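Local coordinates for protein putative glycosyltransferase (GalT1) (Streptococcus parasanguinis FW213, PDB 5HEA) that probably transfers a sugar from a nucleotide-linked donor to an acceptor, with this chain as the C-terminal part that carries its GT-A-type glycosyltransferase domain, at residues Ile7-Pro12 with Phe100-Leu105; Ser26-Arg29 with Asn34-Ile37; Ser236-Arg241 with Lys260-Lys265. All coordinates share one frame; numbering follows the deposited sequence.

Contact 1: residues Ile7-Pro12 with Phe100-Leu105; sequences ISIIVP and FYLEHL
Leu102, in the first turn of helix 101-110, lies against Ile7 and Ile9 of strand 7-13. The turn begins at Phe100, the N-cap residue, whose O accepts a hydrogen bond from His104 N at 3.0 Å. Tyr101 comes next. It does not touch the strand; one face of its ring takes Leu105 CD1. Leu102 then carries the contact alone, and it points toward the strand. Its CG sits 3.9 Å from Ile7 CD1, and the two chains run alongside, pointing opposite ways. Its CD2 meets Ile9 CD1 at 3.8 Å, this time tip to tip. Leu102 chi1 is -138°, off the usual staggered positions. With chi2 near 39°, this turns CD2 to Ile9 and leaves CG beside Ile7. Ile7 and Ile9, two apart on the strand, point to the same side; with CG1 anti to the carbonyl carbon, their CD1 methyls reach Leu102. The backbone N of Leu102 is bonded to Gln30 OE1. Glu103 points away from the strand and makes a salt bridge with Arg107. Leu105 O, further round the turn, bonds to Ser117 OG. The contact itself is wholly aliphatic and buried. It is therefore held by dispersion and the exclusion of water, with no directional bond between helix and strand. Polar partners to its sides fix the start of the helix over the sheet of the glycosyltransferase domain.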
loop_
_atom_site.group_PDB
_atom_site.type_symbol
_atom_site.label_atom_id
_atom_site.label_comp_id
_atom_site.label_asym_id
_atom_site.label_seq_id
_atom_site.Cartn_x
_atom_site.Cartn_y
_atom_site.Cartn_z
ATOM N N ILE A 7 -42.226 12.463 -5.458
ATOM C CA ILE A 7 -40.975 12.730 -6.133
ATOM C C ILE A 7 -39.819 12.527 -5.151
ATOM O O ILE A 7 -39.812 13.092 -4.060
ATOM C CB ILE A 7 -40.941 14.155 -6.715
ATOM C CG1 ILE A 7 -42.017 14.321 -7.796
ATOM C CG2 ILE A 7 -39.562 14.461 -7.304
ATOM C CD1 ILE A 7 -42.125 15.743 -8.297
ATOM N N SER A 8 -38.841 11.716 -5.534
ATOM C CA SER A 8 -37.643 11.567 -4.705
ATOM C C SER A 8 -36.533 12.525 -5.146
ATOM O O SER A 8 -36.070 12.464 -6.287
ATOM C CB SER A 8 -37.127 10.127 -4.745
ATOM O OG SER A 8 -38.060 9.219 -4.189
ATOM N N ILE A 9 -36.103 13.390 -4.230
ATOM C CA ILE A 9 -35.026 14.350 -4.484
ATOM C C ILE A 9 -33.751 13.879 -3.816
ATOM O O ILE A 9 -33.675 13.819 -2.584
ATOM C CB ILE A 9 -35.350 15.729 -3.896
ATOM C CG1 ILE A 9 -36.759 16.172 -4.321
ATOM C CG2 ILE A 9 -34.273 16.741 -4.307
ATOM C CD1 ILE A 9 -37.282 17.366 -3.519
ATOM N N ILE A 10 -32.756 13.546 -4.631
ATOM C CA ILE A 10 -31.499 12.993 -4.150
ATOM C C ILE A 10 -30.457 14.091 -4.006
ATOM O O ILE A 10 -30.117 14.781 -4.968
ATOM C CB ILE A 10 -31.003 11.864 -5.085
ATOM C CG1 ILE A 10 -31.985 10.686 -5.023
ATOM C CG2 ILE A 10 -29.574 11.430 -4.711
ATOM C CD1 ILE A 10 -31.836 9.687 -6.158
ATOM N N VAL A 11 -29.966 14.260 -2.785
ATOM C CA VAL A 11 -29.073 15.365 -2.475
ATOM C C VAL A 11 -27.808 14.835 -1.799
ATOM O O VAL A 11 -27.794 14.574 -0.596
ATOM C CB VAL A 11 -29.779 16.409 -1.575
ATOM C CG1 VAL A 11 -28.830 17.567 -1.220
ATOM C CG2 VAL A 11 -31.039 16.935 -2.260
ATOM N N PRO A 12 -26.741 14.646 -2.582
ATOM C CA PRO A 12 -25.466 14.228 -2.002
ATOM C C PRO A 12 -24.869 15.372 -1.191
ATOM O O PRO A 12 -24.937 16.534 -1.598
ATOM C CB PRO A 12 -24.593 13.945 -3.235
ATOM C CG PRO A 12 -25.574 13.759 -4.356
ATOM C CD PRO A 12 -26.690 14.691 -4.050
ATOM N N PHE A 100 -41.224 27.252 -7.279
ATOM C CA PHE A 100 -42.071 26.548 -8.253
ATOM C C PHE A 100 -41.293 25.554 -9.122
ATOM O O PHE A 100 -41.818 25.013 -10.098
ATOM C CB PHE A 100 -42.799 27.558 -9.147
ATOM C CG PHE A 100 -41.896 28.586 -9.760
ATOM C CD1 PHE A 100 -41.076 28.266 -10.832
ATOM C CD2 PHE A 100 -41.872 29.884 -9.268
ATOM C CE1 PHE A 100 -40.244 29.216 -11.402
ATOM C CE2 PHE A 100 -41.035 30.839 -9.835
ATOM C CZ PHE A 100 -40.223 30.501 -10.903
ATOM N N TYR A 101 -40.038 25.323 -8.764
ATOM C CA TYR A 101 -39.141 24.446 -9.525
ATOM C C TYR A 101 -39.710 23.055 -9.798
ATOM O O TYR A 101 -39.841 22.631 -10.953
ATOM C CB TYR A 101 -37.819 24.316 -8.761
ATOM C CG TYR A 101 -36.834 23.308 -9.320
ATOM C CD1 TYR A 101 -36.124 23.580 -10.481
ATOM C CD2 TYR A 101 -36.573 22.119 -8.650
ATOM C CE1 TYR A 101 -35.199 22.681 -10.984
ATOM C CE2 TYR A 101 -35.648 21.204 -9.144
ATOM C CZ TYR A 101 -34.967 21.501 -10.312
ATOM O OH TYR A 101 -34.052 20.626 -10.822
ATOM N N LEU A 102 -40.048 22.349 -8.729
ATOM C CA LEU A 102 -40.529 20.977 -8.823
ATOM C C LEU A 102 -41.873 20.897 -9.551
ATOM O O LEU A 102 -42.085 20.035 -10.419
ATOM C CB LEU A 102 -40.677 20.407 -7.414
ATOM C CG LEU A 102 -40.221 18.980 -7.131
ATOM C CD1 LEU A 102 -38.927 18.652 -7.874
ATOM C CD2 LEU A 102 -40.042 18.816 -5.625
ATOM N N GLU A 103 -42.784 21.781 -9.166
ATOM C CA GLU A 103 -44.108 21.853 -9.778
ATOM C C GLU A 103 -44.037 22.004 -11.305
ATOM O O GLU A 103 -44.724 21.295 -12.040
ATOM C CB GLU A 103 -44.909 23.008 -9.156
ATOM C CG GLU A 103 -46.346 23.103 -9.652
ATOM C CD GLU A 103 -47.076 24.329 -9.120
ATOM O OE1 GLU A 103 -46.457 25.146 -8.396
ATOM O OE2 GLU A 103 -48.276 24.476 -9.431
ATOM N N HIS A 104 -43.198 22.918 -11.778
ATOM C CA HIS A 104 -43.049 23.132 -13.218
ATOM C C HIS A 104 -42.494 21.930 -13.973
ATOM O O HIS A 104 -42.957 21.634 -15.069
ATOM C CB HIS A 104 -42.222 24.388 -13.507
ATOM C CG HIS A 104 -42.970 25.660 -13.263
ATOM N ND1 HIS A 104 -42.591 26.868 -13.811
ATOM C CD2 HIS A 104 -44.093 25.906 -12.547
ATOM C CE1 HIS A 104 -43.447 27.804 -13.436
ATOM N NE2 HIS A 104 -44.368 27.247 -12.671
ATOM N N LEU A 105 -41.502 21.250 -13.391
ATOM C CA LEU A 105 -40.964 20.010 -13.949
ATOM C C LEU A 105 -42.025 18.920 -13.961
ATOM O O LEU A 105 -42.155 18.170 -14.936
ATOM C CB LEU A 105 -39.753 19.515 -13.129
ATOM C CG LEU A 105 -38.432 20.248 -13.360
ATOM C CD1 LEU A 105 -37.350 19.730 -12.416
ATOM C CD2 LEU A 105 -38.000 20.107 -14.825
#

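Contact 2: residues Ser26-Arg29 with Asn34-Ile37; sequences SLLR and NFEI
Leu27 and Ile37 mark the closest backbone approach of this contact, with Leu27 CA 8.4 Å from Ile37 CA. Leu27 and Leu28 form the end of helix 20-28. Arg29 is the first residue to leave helical angles, and a short turn leads through Asn34 into strand 35-41. Phe35 and Ile37 alternate with Glu36, so both apolar side chains leave the strand toward the helix. Ile37 CD1 is the meeting point. It touches Leu27 CB at 3.8 Å, and the two side chains cross obliquely. It also touches Leu28 CD2 at 3.9 Å, where the crossing is close to a right angle. CD1 thus touches two successive residues of the last helical turn. Ile37 has chi1 -61° and an extended chi2 of 168°, which carry CD1 out to the helix. The Phe35 ring lies against the helix end. Its CZ comes within 3.5 Å of Leu27 O, a packing contact with the carbonyl. Leu28 CD2 reaches the same ring at CE1, a looser 4.3 Å away. Phe35 chi1 is 57°, with CG between the backbone N and the carbonyl carbon, and this turns the ring to the helix. Ile9 of strand 7-13 packs on Ile37, and Gln30 touches Phe35. These elements form the beta-alpha-beta unit 7-13, 20-28, 35-41 of a GT-A, Rossmann-like sheet. The contact is mainly aliphatic and aromatic, so shape and burial, rather than directional bonds, seat the helix end on its following strand.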
loop_
_atom_site.group_PDB
_atom_site.type_symbol
_atom_site.label_atom_id
_atom_site.label_comp_id
_atom_site.label_asym_id
_atom_site.label_seq_id
_atom_site.Cartn_x
_atom_site.Cartn_y
_atom_site.Cartn_z
ATOM N N SER A 26 -34.575 26.242 0.323
ATOM C CA SER A 26 -35.229 26.400 -0.985
ATOM C C SER A 26 -36.066 25.173 -1.387
ATOM O O SER A 26 -37.082 25.313 -2.067
ATOM C CB SER A 26 -34.219 26.769 -2.080
ATOM O OG SER A 26 -33.489 25.636 -2.510
ATOM N N LEU A 27 -35.666 23.983 -0.941
ATOM C CA LEU A 27 -36.426 22.763 -1.234
ATOM C C LEU A 27 -37.690 22.596 -0.391
ATOM O O LEU A 27 -38.742 22.205 -0.899
ATOM C CB LEU A 27 -35.548 21.511 -1.061
ATOM C CG LEU A 27 -34.370 21.351 -2.020
ATOM C CD1 LEU A 27 -33.540 20.100 -1.667
ATOM C CD2 LEU A 27 -34.882 21.258 -3.432
ATOM N N LEU A 28 -37.583 22.859 0.905
ATOM C CA LEU A 28 -38.747 22.772 1.780
ATOM C C LEU A 28 -39.839 23.788 1.414
ATOM O O LEU A 28 -41.008 23.575 1.726
ATOM C CB LEU A 28 -38.326 22.925 3.238
ATOM C CG LEU A 28 -37.454 21.781 3.762
ATOM C CD1 LEU A 28 -37.108 21.988 5.238
ATOM C CD2 LEU A 28 -38.152 20.442 3.548
ATOM N N ARG A 29 -39.457 24.875 0.743
ATOM C CA ARG A 29 -40.423 25.859 0.249
ATOM C C ARG A 29 -41.067 25.496 -1.093
ATOM O O ARG A 29 -41.674 26.358 -1.728
ATOM C CB ARG A 29 -39.763 27.231 0.096
ATOM C CG ARG A 29 -39.427 27.923 1.410
ATOM C CD ARG A 29 -38.961 29.347 1.156
ATOM N NE ARG A 29 -37.915 29.417 0.134
ATOM C CZ ARG A 29 -36.632 29.682 0.386
ATOM N NH1 ARG A 29 -36.230 29.914 1.631
ATOM N NH2 ARG A 29 -35.752 29.725 -0.608
ATOM N N ASN A 34 -45.562 16.881 -2.313
ATOM C CA ASN A 34 -45.372 15.448 -2.121
ATOM C C ASN A 34 -43.997 14.944 -2.569
ATOM O O ASN A 34 -43.862 14.286 -3.600
ATOM C CB ASN A 34 -46.489 14.649 -2.797
ATOM C CG ASN A 34 -46.504 13.200 -2.354
ATOM O OD1 ASN A 34 -45.832 12.836 -1.387
ATOM N ND2 ASN A 34 -47.258 12.365 -3.057
ATOM N N PHE A 35 -42.978 15.266 -1.785
ATOM C CA PHE A 35 -41.636 14.809 -2.092
ATOM C C PHE A 35 -40.977 14.188 -0.872
ATOM O O PHE A 35 -41.438 14.363 0.255
ATOM C CB PHE A 35 -40.764 15.956 -2.623
ATOM C CG PHE A 35 -40.673 17.136 -1.688
ATOM C CD1 PHE A 35 -39.847 17.104 -0.576
ATOM C CD2 PHE A 35 -41.419 18.273 -1.924
ATOM C CE1 PHE A 35 -39.772 18.182 0.285
ATOM C CE2 PHE A 35 -41.349 19.359 -1.076
ATOM C CZ PHE A 35 -40.522 19.319 0.030
ATOM N N GLU A 36 -39.902 13.449 -1.121
ATOM C CA GLU A 36 -38.950 13.106 -0.086
ATOM C C GLU A 36 -37.591 13.665 -0.501
ATOM O O GLU A 36 -37.224 13.654 -1.685
ATOM C CB GLU A 36 -38.881 11.594 0.125
ATOM C CG GLU A 36 -38.463 10.798 -1.101
ATOM C CD GLU A 36 -38.337 9.303 -0.820
ATOM O OE1 GLU A 36 -38.407 8.892 0.359
ATOM O OE2 GLU A 36 -38.172 8.534 -1.784
ATOM N N ILE A 37 -36.863 14.183 0.477
ATOM C CA ILE A 37 -35.490 14.599 0.270
ATOM C C ILE A 37 -34.597 13.547 0.886
ATOM O O ILE A 37 -34.658 13.295 2.090
ATOM C CB ILE A 37 -35.204 15.948 0.925
ATOM C CG1 ILE A 37 -36.104 17.014 0.293
ATOM C CG2 ILE A 37 -33.721 16.289 0.769
ATOM C CD1 ILE A 37 -36.141 18.342 1.016
#

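Contact 3: residues Ser236-Arg241 with Lys260-Lys265; sequences SNAEER and KGRLKK
Arg262 reaches from helix 253-272 across to Ala238 and Arg241 on helix 231-247. The two helices run nearly antiparallel, at 158° between directions, with short-segment axes 10.4 Å apart. Arg262 is extended from CG to NE, long enough to span this gap. Its NH1 lies 3.9 Å from Ala238 CB, and its CD is 4.0 Å from the same methyl. The small Ala238 side chain therefore packs alongside the outer part of the arginine. Asn237 CB stands near the edge of the Arg262 guanidinium. Arg241 approaches from the next turn of its helix. Its chain bends at chi3, 52°, and brings NH2 to 3.6 Å from both NH1 and NH2 of Arg262. The two guanidinium planes are 87° apart, and Arg262 NH1 lies at the edge of the Arg241 group, near its plane. This pairing of like charges is bridged by Asp192, whose OD1 forms a salt bridge with Arg241 NH2 and whose OD2 forms one with Arg262 NH1; the carboxylate would offset much of the positive charge. Arg262 NH1 also bonds to Met234 O, and Arg241 NE bonds to Gln255 OE1. Both buried guanidinium groups are thus fixed by several partners. The arrangement is an antiparallel helical hairpin, 231-247 with 253-272, whose second helix is joined to helix 276-291 by the disulfides Cys266-Cys282 and Cys267-Cys283, and whose Glu240 forms a salt bridge with Lys285 of the second subunit.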
loop_
_atom_site.group_PDB
_atom_site.type_symbol
_atom_site.label_atom_id
_atom_site.label_comp_id
_atom_site.label_asym_id
_atom_site.label_seq_id
_atom_site.Cartn_x
_atom_site.Cartn_y
_atom_site.Cartn_z
ATOM N N SER A 236 -12.863 8.943 -22.297
ATOM C CA SER A 236 -13.511 7.627 -22.357
ATOM C C SER A 236 -15.053 7.716 -22.327
ATOM O O SER A 236 -15.731 6.923 -22.990
ATOM C CB SER A 236 -12.976 6.690 -21.266
ATOM O OG SER A 236 -13.298 7.192 -19.997
ATOM N N ASN A 237 -15.603 8.685 -21.587
ATOM C CA ASN A 237 -17.053 8.934 -21.625
ATOM C C ASN A 237 -17.551 9.247 -23.032
ATOM O O ASN A 237 -18.580 8.737 -23.447
ATOM C CB ASN A 237 -17.481 10.084 -20.696
ATOM C CG ASN A 237 -17.386 9.720 -19.220
ATOM O OD1 ASN A 237 -17.166 8.565 -18.871
ATOM N ND2 ASN A 237 -17.570 10.708 -18.349
ATOM N N ALA A 238 -16.844 10.126 -23.742
ATOM C CA ALA A 238 -17.244 10.504 -25.101
ATOM C C ALA A 238 -17.134 9.315 -26.083
ATOM O O ALA A 238 -17.977 9.144 -26.969
ATOM C CB ALA A 238 -16.413 11.703 -25.596
ATOM N N GLU A 239 -16.100 8.496 -25.918
ATOM C CA GLU A 239 -15.916 7.302 -26.762
ATOM C C GLU A 239 -16.997 6.255 -26.517
ATOM O O GLU A 239 -17.584 5.721 -27.446
ATOM C CB GLU A 239 -14.520 6.709 -26.544
ATOM C CG GLU A 239 -13.437 7.591 -27.171
ATOM C CD GLU A 239 -12.033 7.297 -26.668
ATOM O OE1 GLU A 239 -11.887 6.492 -25.723
ATOM O OE2 GLU A 239 -11.072 7.880 -27.231
ATOM N N GLU A 240 -17.266 5.974 -25.252
ATOM C CA GLU A 240 -18.366 5.086 -24.875
ATOM C C GLU A 240 -19.714 5.571 -25.448
ATOM O O GLU A 240 -20.500 4.792 -26.005
ATOM C CB GLU A 240 -18.401 5.025 -23.343
ATOM C CG GLU A 240 -19.479 4.168 -22.694
ATOM C CD GLU A 240 -19.348 4.207 -21.170
ATOM O OE1 GLU A 240 -19.274 5.321 -20.578
ATOM O OE2 GLU A 240 -19.276 3.120 -20.565
ATOM N N ARG A 241 -19.977 6.869 -25.331
ATOM C CA ARG A 241 -21.248 7.427 -25.801
ATOM C C ARG A 241 -21.397 7.356 -27.332
ATOM O O ARG A 241 -22.472 7.011 -27.853
ATOM C CB ARG A 241 -21.427 8.865 -25.295
ATOM C CG ARG A 241 -22.590 9.627 -25.942
ATOM C CD ARG A 241 -22.924 10.915 -25.171
ATOM N NE ARG A 241 -21.777 11.794 -24.935
ATOM C CZ ARG A 241 -21.258 12.038 -23.731
ATOM N NH1 ARG A 241 -21.786 11.464 -22.658
ATOM N NH2 ARG A 241 -20.220 12.865 -23.586
ATOM N N LYS A 260 -13.866 15.681 -30.752
ATOM C CA LYS A 260 -12.655 16.309 -31.282
ATOM C C LYS A 260 -12.213 17.467 -30.397
ATOM O O LYS A 260 -11.019 17.654 -30.167
ATOM C CB LYS A 260 -12.865 16.791 -32.719
ATOM C CG LYS A 260 -13.126 15.675 -33.706
ATOM C CD LYS A 260 -13.287 16.188 -35.139
ATOM C CE LYS A 260 -13.795 15.066 -36.042
ATOM N NZ LYS A 260 -13.711 15.308 -37.505
ATOM N N GLY A 261 -13.180 18.243 -29.912
ATOM C CA GLY A 261 -12.908 19.311 -28.958
ATOM C C GLY A 261 -12.292 18.815 -27.653
ATOM O O GLY A 261 -11.355 19.425 -27.141
ATOM N N ARG A 262 -12.805 17.705 -27.121
ATOM C CA ARG A 262 -12.238 17.110 -25.905
ATOM C C ARG A 262 -10.808 16.600 -26.104
ATOM O O ARG A 262 -9.947 16.807 -25.249
ATOM C CB ARG A 262 -13.138 15.987 -25.359
ATOM C CG ARG A 262 -14.456 16.510 -24.812
ATOM C CD ARG A 262 -15.390 15.370 -24.372
ATOM N NE ARG A 262 -16.618 15.872 -23.755
ATOM C CZ ARG A 262 -17.364 15.193 -22.880
ATOM N NH1 ARG A 262 -17.012 13.970 -22.478
ATOM N NH2 ARG A 262 -18.467 15.744 -22.395
ATOM N N LEU A 263 -10.558 15.936 -27.230
ATOM C CA LEU A 263 -9.215 15.470 -27.559
ATOM C C LEU A 263 -8.197 16.616 -27.560
ATOM O O LEU A 263 -7.086 16.474 -27.040
ATOM C CB LEU A 263 -9.215 14.761 -28.929
ATOM C CG LEU A 263 -9.893 13.384 -28.898
ATOM C CD1 LEU A 263 -10.052 12.851 -30.325
ATOM C CD2 LEU A 263 -9.088 12.419 -28.033
ATOM N N LYS A 264 -8.585 17.743 -28.153
ATOM C CA LYS A 264 -7.736 18.936 -28.200
ATOM C C LYS A 264 -7.399 19.402 -26.792
ATOM O O LYS A 264 -6.244 19.693 -26.480
ATOM C CB LYS A 264 -8.440 20.073 -28.951
ATOM C CG LYS A 264 -8.111 20.134 -30.438
ATOM C CD LYS A 264 -8.903 21.218 -31.176
ATOM C CE LYS A 264 -10.302 20.737 -31.570
ATOM N NZ LYS A 264 -10.269 19.504 -32.420
ATOM N N LYS A 265 -8.420 19.472 -25.944
ATOM C CA LYS A 265 -8.241 19.892 -24.561
ATOM C C LYS A 265 -7.363 18.899 -23.789
ATOM O O LYS A 265 -6.457 19.298 -23.062
ATOM C CB LYS A 265 -9.603 20.050 -23.879
ATOM C CG LYS A 265 -9.530 20.621 -22.479
ATOM C CD LYS A 265 -10.905 21.040 -21.975
ATOM C CE LYS A 265 -10.812 21.769 -20.633
ATOM N NZ LYS A 265 -10.203 20.935 -19.549
#

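Contacts 1 and 2 are neighbours, with centres 7 Å apart, and contact 2 is nested in the loop that contact 1 closes. They meet through adjacent parallel strands: Ile9 N lies 2.8 Å from Glu36 O, a probable hydrogen bond. Ile9 CD1 also packs on Phe35 CG at 3.9 Å. Together they clad one face of the central sheet of the GT-A-type domain near the starts of its strands. In GT-A enzymes the donor usually binds toward the C-terminal ends of the strands. Contact 3 stands apart on the other side of the chain's centre. Its centre is about 31 Å from that of contact 1 and 36 Å from that of contact 2.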